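Local coordinates for protein manganese lipoxygenase (Gaeumannomyces graminis, PDB 5FX8) that oxygenates linoleic and alpha-linolenic acids to 11S- and 13R-hydroperoxy fatty acids at a catalytic manganese centre, at residues A[117-122]-A[136-142]; A[344-348]-A[531-535]; A[151-157]-A[600-604]. All coordinates share one frame; numbering follows the deposited sequence.

Contact 1 lies on the same side of the chain's centre as each of the others, and touches both. Contacts 1 and 2 have centres about 16 Å apart and meet through V533, whose CG1 lies 3.4 Å from W142 CE2; both also touch the same NAG. Contact 3 is about 19 Å from contact 1, centre to centre, and meets it where L155 CD1 comes to 3.9 Å from Y138 CD2. Contacts 2 and 3 stay apart, about 9 Å between nearest atoms, although 344-348 and 531-535 are nested within the loop that contact 3 closes. Contact 2 is the one near the metal: the L535 side chain is about 11 Å from manganese.

Contact 1 of 3, residues A[117-122]-A[136-142]; sequences ETFADI and LLYNGHW. With NAG (2-acetamido-2-deoxy-beta-D-glucopyranose), chain K.
T118, D121 and I122 pack against L136, L137 and H141 in a partly buried helix-to-loop contact: the last turns of helix 86-124 lie against the loop that follows it as the chain doubles back. H141 supplies the central surface. T118 CA sits over one face of its imidazole, 3.9 Å from the ring centroid and 19° off the normal, a CH-pi contact. D121 comes in at the ring edge instead, OD2 3.5 Å from H141 NE2, the carboxylate turned 60° from the imidazole plane. T118 CG2, anti to the backbone N (chi1 -56° to OG1), reaches L137 O at 3.6 Å, while OG1 lies above one face of the W142 indole and bonds E114 O one helical turn earlier. Further along the helix the contact becomes apolar: I122 CD1 meets L137 CD1 at 3.6 Å, and I122 CG1 meets L136 CB. The loop is braced from within. W142 NE1 donates to L137 O at 2.9 Å, with the acceptor close to the indole plane, and a type II turn from Y138 to H141, with G140 at its third position, brings the imidazole round to the helix. The helix and loop thus join mainly by van der Waals and CH-pi contacts; if H141 is protonated, D121, itself in a long, weak ion pair with R125, would probably favour that state.

Contact 2 of 3, residues A[344-348]-A[531-535]; sequences DQNFG and EQVSL. With NAG (2-acetamido-2-deoxy-beta-D-glucopyranose), chain K.
N346 reaches across to E531 and L535 at the end of helix 342-346, joining that short helix to helix 526-539 in a buried contact. Starting from the backbone, N346 CB lies 4.0 Å from L535 CD2, and CG rests on the same methyl at a similar distance. The amide then divides. OD1 goes toward the helix backbone, stopping 3.3 Å from E531 O and 3.6 Å from Q532 N; the first pair is two acceptors and does not bond. ND2 lies 3.5 Å from L535 CD2, but its hydrogen bond is made within its own helix, to F342 O. With CG anti to the carbonyl carbon (chi1 -64°), the amide lies beside its own backbone N, from where ND2 can reach back to that carbonyl.

L535 CD2 also touches the next residue: it sits at the edge of the F347 ring, 4.0 Å from CE1, the two side chains crossing at about a right angle. F347 stacks on W343 and lies about 8 Å, side chain to side chain, from the manganese ligand N482. At the other end E531, bent at chi2, brings its carboxylate to the NAG, OE1 3.1 Å from the acetamide O7, an approach of two oxygens that would normally both be acceptors; the sugar is hydrogen-bonded to Y112 OH of the second subunit. E531 O meanwhile takes the regular helical bond from L535 N. The chemistry is that of a leucine methyl shared by an amide and an aromatic edge: the amide NH2 bonds F342 O, no polar bond joins the two segments, and dispersion holds them together.

Contact 3 of 3, residues A[151-157]-A[600-604]; sequences SKGMLSN and MPFVW. With NAG (2-acetamido-2-deoxy-beta-D-glucopyranose), chain D.
K152 and V603 join two buried loops by a backbone bond, V603 N donating to K152 O at 2.7 Å and 163°, nearly straight onto the carbonyl. The neighbouring polar groups are paired in turn. V603 O is gripped twice: S151 OG donates to it at 2.7 Å from above the carbonyl plane, and a water donates to it at 3.0 Å. The same water accepts from K152 N at 3.2 Å, so it bridges the two backbones. Farther along, N157 ND2 donates to P601 O at 2.8 Å, in the carbonyl plane and on a lone pair, though P601 O is tilted 18° from the amide plane. This nitrogen also carries the glycan, so its remaining hydrogen is the one spent on P601. Within 151-157, S151 O takes M154 N and G153 O takes N157 N, which curls the loop around G153 at its positive phi.

The F602 ring carries the apolar part. S151 OG lies at its edge, while M154, bent at chi2 and chi3, lays CE over one face, 3.6 Å from the centroid; its sulfur stands above the same face at 4.8 Å, a Met-aromatic contact that packs the two loops together. F602 itself rests on L163 of helix 161-166. On the sugar side, S156 OG and NAG O6 share a hydrogen bond of 2.9 Å, and the NAG also bonds G595 O. The covalent bond from N157 ND2 to NAG C1 makes this an N-glycosylation site of the secreted enzyme, its asparagine held by a carbonyl of a second loop, away from the manganese centre.

Contact 1 of 3, residues A[117-122]-A[136-142]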
# COMPACT_ATOMS: atom_id res chain seq x y z
N GLU A 117 -3.37 14.97 15.60
CA GLU A 117 -4.71 15.21 16.10
C GLU A 117 -5.16 14.08 17.02
O GLU A 117 -5.69 14.32 18.11
CB GLU A 117 -5.69 15.40 14.95
CG GLU A 117 -5.46 16.66 14.09
CD GLU A 117 -6.17 16.58 12.72
OE1 GLU A 117 -6.89 15.60 12.48
OE2 GLU A 117 -5.98 17.48 11.86
N THR A 118 -4.94 12.85 16.58
CA THR A 118 -5.32 11.70 17.39
C THR A 118 -4.70 11.77 18.77
O THR A 118 -5.37 11.53 19.79
CB THR A 118 -4.90 10.41 16.68
OG1 THR A 118 -5.47 10.38 15.37
CG2 THR A 118 -5.33 9.21 17.47
N PHE A 119 -3.40 12.09 18.83
CA PHE A 119 -2.72 12.13 20.12
C PHE A 119 -3.26 13.26 20.99
O PHE A 119 -3.39 13.10 22.21
CB PHE A 119 -1.22 12.27 19.92
CG PHE A 119 -0.41 12.13 21.19
CD1 PHE A 119 -0.45 10.96 21.93
CD2 PHE A 119 0.44 13.15 21.61
CE1 PHE A 119 0.32 10.83 23.07
CE2 PHE A 119 1.20 13.01 22.73
CZ PHE A 119 1.14 11.85 23.46
N ALA A 120 -3.56 14.40 20.39
CA ALA A 120 -4.14 15.47 21.18
C ALA A 120 -5.46 15.02 21.80
O ALA A 120 -5.72 15.27 22.98
CB ALA A 120 -4.32 16.72 20.33
N ASP A 121 -6.28 14.31 21.03
CA ASP A 121 -7.55 13.82 21.55
C ASP A 121 -7.36 12.82 22.69
O ASP A 121 -7.96 12.95 23.76
CB ASP A 121 -8.35 13.20 20.41
CG ASP A 121 -9.70 12.73 20.84
OD1 ASP A 121 -10.60 13.58 20.98
OD2 ASP A 121 -9.87 11.51 21.03
N ILE A 122 -6.54 11.80 22.47
CA ILE A 122 -6.32 10.80 23.51
C ILE A 122 -5.79 11.45 24.77
O ILE A 122 -6.31 11.24 25.87
CB ILE A 122 -5.36 9.71 23.00
CG1 ILE A 122 -5.99 8.97 21.83
CG2 ILE A 122 -5.04 8.76 24.08
CD1 ILE A 122 -5.14 7.84 21.35
N LEU A 136 -10.31 4.94 21.29
CA LEU A 136 -10.05 6.35 21.06
C LEU A 136 -8.98 6.56 20.01
O LEU A 136 -8.96 7.59 19.35
CB LEU A 136 -9.62 7.03 22.36
CG LEU A 136 -10.56 6.88 23.54
CD1 LEU A 136 -9.80 7.20 24.79
CD2 LEU A 136 -11.71 7.82 23.38
N LEU A 137 -8.11 5.59 19.84
CA LEU A 137 -7.12 5.64 18.79
C LEU A 137 -7.74 5.72 17.40
O LEU A 137 -7.11 6.25 16.48
CB LEU A 137 -6.26 4.41 18.95
CG LEU A 137 -4.87 4.31 18.40
CD1 LEU A 137 -4.07 5.45 18.87
CD2 LEU A 137 -4.36 3.01 18.96
N TYR A 138 -8.97 5.24 17.22
CA TYR A 138 -9.54 5.04 15.89
C TYR A 138 -10.83 5.80 15.65
O TYR A 138 -11.08 6.25 14.54
CB TYR A 138 -9.79 3.54 15.67
CG TYR A 138 -8.54 2.69 15.65
CD1 TYR A 138 -7.65 2.77 14.61
CD2 TYR A 138 -8.28 1.80 16.66
CE1 TYR A 138 -6.54 2.01 14.57
CE2 TYR A 138 -7.17 1.03 16.64
CZ TYR A 138 -6.30 1.14 15.59
OH TYR A 138 -5.17 0.38 15.53
N ASN A 139 -11.68 5.94 16.65
CA ASN A 139 -13.00 6.51 16.41
C ASN A 139 -12.88 7.95 15.99
O ASN A 139 -12.43 8.79 16.76
CB ASN A 139 -13.85 6.40 17.67
CG ASN A 139 -14.17 4.97 17.99
OD1 ASN A 139 -14.05 4.09 17.14
ND2 ASN A 139 -14.58 4.72 19.23
N GLY A 140 -13.30 8.24 14.77
CA GLY A 140 -13.34 9.61 14.30
C GLY A 140 -12.05 10.11 13.73
O GLY A 140 -11.98 11.27 13.32
N HIS A 141 -11.02 9.29 13.68
CA HIS A 141 -9.71 9.73 13.26
C HIS A 141 -9.30 9.01 11.99
O HIS A 141 -9.95 8.06 11.55
CB HIS A 141 -8.67 9.51 14.35
CG HIS A 141 -8.91 10.31 15.59
ND1 HIS A 141 -8.71 11.67 15.64
CD2 HIS A 141 -9.33 9.95 16.82
CE1 HIS A 141 -9.00 12.12 16.84
NE2 HIS A 141 -9.38 11.09 17.58
N TRP A 142 -8.21 9.50 11.42
CA TRP A 142 -7.60 8.90 10.24
C TRP A 142 -8.55 8.89 9.05
O TRP A 142 -8.46 8.03 8.19
CB TRP A 142 -7.13 7.48 10.53
CG TRP A 142 -6.42 7.35 11.81
CD1 TRP A 142 -6.92 6.85 12.96
CD2 TRP A 142 -5.06 7.67 12.06
NE1 TRP A 142 -5.96 6.85 13.94
CE2 TRP A 142 -4.80 7.36 13.41
CE3 TRP A 142 -4.04 8.21 11.29
CZ2 TRP A 142 -3.57 7.57 13.99
CZ3 TRP A 142 -2.82 8.41 11.87
CH2 TRP A 142 -2.59 8.09 13.21
C1 NAG K . 3.29 14.89 14.72
C2 NAG K . 3.69 13.51 15.16
C3 NAG K . 5.20 13.41 15.23
C4 NAG K . 5.80 13.79 13.89
C5 NAG K . 5.32 15.18 13.53
C6 NAG K . 5.78 15.62 12.18
C7 NAG K . 2.54 12.05 16.76
C8 NAG K . 1.95 11.95 18.12
N2 NAG K . 3.09 13.22 16.45
O3 NAG K . 5.58 12.07 15.51
O4 NAG K . 7.22 13.74 13.96
O5 NAG K . 3.90 15.20 13.50
O6 NAG K . 5.21 16.89 11.90
O7 NAG K . 2.55 11.11 15.99

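Contact 2 of 3, residues A[344-348]-A[531-535]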
# COMPACT_ATOMS: atom_id res chain seq x y z
N ASP A 344 12.69 -0.02 13.71
CA ASP A 344 13.27 -0.00 15.06
C ASP A 344 12.41 0.81 16.01
O ASP A 344 12.18 0.40 17.14
CB ASP A 344 14.70 0.56 15.04
CG ASP A 344 15.73 -0.46 14.64
OD1 ASP A 344 15.48 -1.68 14.78
OD2 ASP A 344 16.82 -0.04 14.19
N GLN A 345 11.91 1.95 15.53
CA GLN A 345 11.07 2.82 16.35
C GLN A 345 9.82 2.10 16.84
O GLN A 345 9.34 2.40 17.93
CB GLN A 345 10.66 4.06 15.57
CG GLN A 345 11.74 5.02 15.20
CD GLN A 345 11.25 6.06 14.18
OE1 GLN A 345 10.05 6.35 14.11
NE2 GLN A 345 12.17 6.60 13.37
N ASN A 346 9.24 1.20 16.04
CA ASN A 346 7.91 0.70 16.38
C ASN A 346 7.82 -0.78 16.69
O ASN A 346 6.94 -1.18 17.44
CB ASN A 346 6.94 1.00 15.25
CG ASN A 346 6.75 2.46 15.04
OD1 ASN A 346 5.95 3.08 15.72
ND2 ASN A 346 7.49 3.03 14.11
N PHE A 347 8.67 -1.61 16.14
CA PHE A 347 8.50 -3.04 16.34
C PHE A 347 9.41 -3.56 17.44
O PHE A 347 10.39 -2.92 17.83
CB PHE A 347 8.77 -3.79 15.04
CG PHE A 347 7.71 -3.61 13.99
CD1 PHE A 347 7.58 -2.42 13.30
CD2 PHE A 347 6.85 -4.64 13.68
CE1 PHE A 347 6.62 -2.28 12.34
CE2 PHE A 347 5.90 -4.51 12.72
CZ PHE A 347 5.78 -3.34 12.04
N GLY A 348 9.05 -4.75 17.94
CA GLY A 348 9.70 -5.45 19.00
C GLY A 348 11.08 -5.97 18.66
O GLY A 348 12.02 -5.70 19.40
N GLU A 531 1.89 6.07 17.31
CA GLU A 531 3.01 5.98 16.39
C GLU A 531 2.93 4.71 15.56
O GLU A 531 3.35 4.69 14.39
CB GLU A 531 4.32 6.06 17.17
CG GLU A 531 5.32 7.07 16.64
CD GLU A 531 4.73 8.44 16.37
OE1 GLU A 531 4.63 9.24 17.33
OE2 GLU A 531 4.38 8.73 15.20
N GLN A 532 2.38 3.65 16.15
CA GLN A 532 2.12 2.44 15.38
C GLN A 532 1.03 2.71 14.34
O GLN A 532 1.24 2.51 13.14
CB GLN A 532 1.75 1.29 16.30
CG GLN A 532 0.96 0.20 15.60
CD GLN A 532 0.93 -1.15 16.29
OE1 GLN A 532 1.66 -1.42 17.24
NE2 GLN A 532 0.07 -2.01 15.81
N VAL A 533 -0.09 3.27 14.77
CA VAL A 533 -1.13 3.52 13.79
C VAL A 533 -0.64 4.49 12.72
O VAL A 533 -1.04 4.39 11.57
CB VAL A 533 -2.43 3.99 14.47
CG1 VAL A 533 -3.51 4.16 13.45
CG2 VAL A 533 -2.89 2.98 15.42
N SER A 534 0.29 5.37 13.06
CA SER A 534 0.75 6.37 12.10
C SER A 534 1.69 5.77 11.06
O SER A 534 1.63 6.13 9.88
CB SER A 534 1.42 7.51 12.84
OG SER A 534 1.90 8.47 11.92
N LEU A 535 2.55 4.84 11.48
CA LEU A 535 3.39 4.12 10.52
C LEU A 535 2.55 3.22 9.59
O LEU A 535 2.75 3.21 8.37
CB LEU A 535 4.41 3.30 11.29
CG LEU A 535 5.29 2.39 10.45
CD1 LEU A 535 6.21 3.17 9.52
CD2 LEU A 535 6.06 1.51 11.35
C1 NAG K . 3.29 14.89 14.72
C2 NAG K . 3.69 13.51 15.16
C3 NAG K . 5.20 13.41 15.23
C4 NAG K . 5.80 13.79 13.89
C5 NAG K . 5.32 15.18 13.53
C6 NAG K . 5.78 15.62 12.18
C7 NAG K . 2.54 12.05 16.76
C8 NAG K . 1.95 11.95 18.12
N2 NAG K . 3.09 13.22 16.45
O3 NAG K . 5.58 12.07 15.51
O4 NAG K . 7.22 13.74 13.96
O5 NAG K . 3.90 15.20 13.50
O6 NAG K . 5.21 16.89 11.90
O7 NAG K . 2.55 11.11 15.99

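Contact 3 of 3, residues A[151-157]-A[600-604]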
# COMPACT_ATOMS: atom_id res chain seq x y z
N SER A 151 -11.19 -2.03 10.13
CA SER A 151 -12.10 -3.15 9.95
C SER A 151 -13.33 -3.06 10.84
O SER A 151 -13.23 -3.03 12.07
CB SER A 151 -11.37 -4.46 10.23
OG SER A 151 -12.13 -5.55 9.76
N LYS A 152 -14.49 -3.06 10.18
CA LYS A 152 -15.75 -3.15 10.89
C LYS A 152 -15.77 -4.43 11.67
O LYS A 152 -15.61 -5.51 11.11
CB LYS A 152 -16.92 -3.09 9.91
CG LYS A 152 -17.55 -1.71 9.77
CD LYS A 152 -16.92 -0.90 8.66
CE LYS A 152 -17.84 0.26 8.26
NZ LYS A 152 -17.33 1.11 7.14
N GLY A 153 -15.90 -4.29 12.99
CA GLY A 153 -15.98 -5.39 13.91
C GLY A 153 -14.68 -5.74 14.56
O GLY A 153 -14.68 -6.55 15.49
N MET A 154 -13.58 -5.16 14.12
CA MET A 154 -12.30 -5.51 14.71
C MET A 154 -12.18 -4.96 16.13
O MET A 154 -11.51 -5.56 16.97
CB MET A 154 -11.17 -4.99 13.80
CG MET A 154 -9.77 -5.48 14.14
SD MET A 154 -9.57 -7.26 13.91
CE MET A 154 -9.70 -7.37 12.16
N LEU A 155 -12.87 -3.85 16.44
CA LEU A 155 -12.84 -3.33 17.80
C LEU A 155 -13.97 -3.88 18.66
O LEU A 155 -13.74 -4.27 19.81
CB LEU A 155 -12.89 -1.81 17.78
CG LEU A 155 -11.61 -1.14 17.29
CD1 LEU A 155 -11.87 0.31 17.07
CD2 LEU A 155 -10.53 -1.34 18.33
N SER A 156 -15.18 -3.94 18.11
CA SER A 156 -16.34 -4.42 18.86
C SER A 156 -16.16 -5.84 19.34
O SER A 156 -16.63 -6.20 20.42
CB SER A 156 -17.58 -4.35 18.00
OG SER A 156 -17.56 -3.18 17.26
N ASN A 157 -15.53 -6.68 18.53
CA ASN A 157 -15.53 -8.12 18.75
C ASN A 157 -14.12 -8.63 19.00
O ASN A 157 -13.82 -9.78 18.72
CB ASN A 157 -16.17 -8.84 17.58
CG ASN A 157 -17.50 -8.25 17.19
OD1 ASN A 157 -18.15 -7.62 18.01
ND2 ASN A 157 -17.91 -8.45 15.94
N MET A 600 -17.14 -14.57 9.84
CA MET A 600 -16.16 -13.91 10.67
C MET A 600 -16.79 -12.75 11.41
O MET A 600 -17.66 -12.08 10.87
CB MET A 600 -15.01 -13.33 9.85
CG MET A 600 -14.10 -14.28 9.21
SD MET A 600 -12.74 -13.40 8.40
CE MET A 600 -11.85 -14.84 8.01
N PRO A 601 -16.29 -12.44 12.58
CA PRO A 601 -16.83 -11.31 13.34
C PRO A 601 -16.28 -9.96 12.93
O PRO A 601 -16.41 -9.00 13.70
CB PRO A 601 -16.44 -11.65 14.78
CG PRO A 601 -16.13 -13.08 14.77
CD PRO A 601 -15.54 -13.35 13.45
N PHE A 602 -15.66 -9.87 11.76
CA PHE A 602 -15.23 -8.59 11.21
C PHE A 602 -15.37 -8.61 9.70
O PHE A 602 -15.41 -9.67 9.07
CB PHE A 602 -13.79 -8.23 11.61
CG PHE A 602 -12.73 -9.12 11.02
CD1 PHE A 602 -12.43 -10.35 11.59
CD2 PHE A 602 -11.99 -8.69 9.94
CE1 PHE A 602 -11.44 -11.16 11.07
CE2 PHE A 602 -11.02 -9.48 9.42
CZ PHE A 602 -10.73 -10.73 9.99
N VAL A 603 -15.46 -7.42 9.14
CA VAL A 603 -15.58 -7.24 7.70
C VAL A 603 -14.19 -7.05 7.12
O VAL A 603 -13.46 -6.14 7.50
CB VAL A 603 -16.46 -6.03 7.36
CG1 VAL A 603 -16.47 -5.84 5.91
CG2 VAL A 603 -17.84 -6.25 7.88
N TRP A 604 -13.83 -7.91 6.17
CA TRP A 604 -12.51 -7.95 5.58
C TRP A 604 -12.63 -7.58 4.11
O TRP A 604 -13.49 -8.11 3.40
CB TRP A 604 -11.91 -9.35 5.77
CG TRP A 604 -10.55 -9.52 5.23
CD1 TRP A 604 -9.39 -9.05 5.78
CD2 TRP A 604 -10.18 -10.21 4.05
NE1 TRP A 604 -8.33 -9.40 5.00
CE2 TRP A 604 -8.79 -10.11 3.92
CE3 TRP A 604 -10.89 -10.90 3.07
CZ2 TRP A 604 -8.09 -10.68 2.86
CZ3 TRP A 604 -10.20 -11.47 2.01
CH2 TRP A 604 -8.82 -11.36 1.91
C1 NAG D . -19.16 -7.99 15.40
C2 NAG D . -20.36 -8.73 16.03
C3 NAG D . -21.68 -8.24 15.44
C4 NAG D . -21.76 -6.72 15.46
C5 NAG D . -20.52 -6.16 14.80
C6 NAG D . -20.49 -4.65 14.77
C7 NAG D . -20.00 -11.03 16.83
C8 NAG D . -19.93 -12.47 16.45
N2 NAG D . -20.24 -10.17 15.84
O3 NAG D . -22.75 -8.78 16.21
O4 NAG D . -22.91 -6.28 14.76
O5 NAG D . -19.36 -6.59 15.52
O6 NAG D . -19.99 -4.13 15.98
O7 NAG D . -19.85 -10.66 17.98
O HOH W 1 -14.10 -3.28 7.05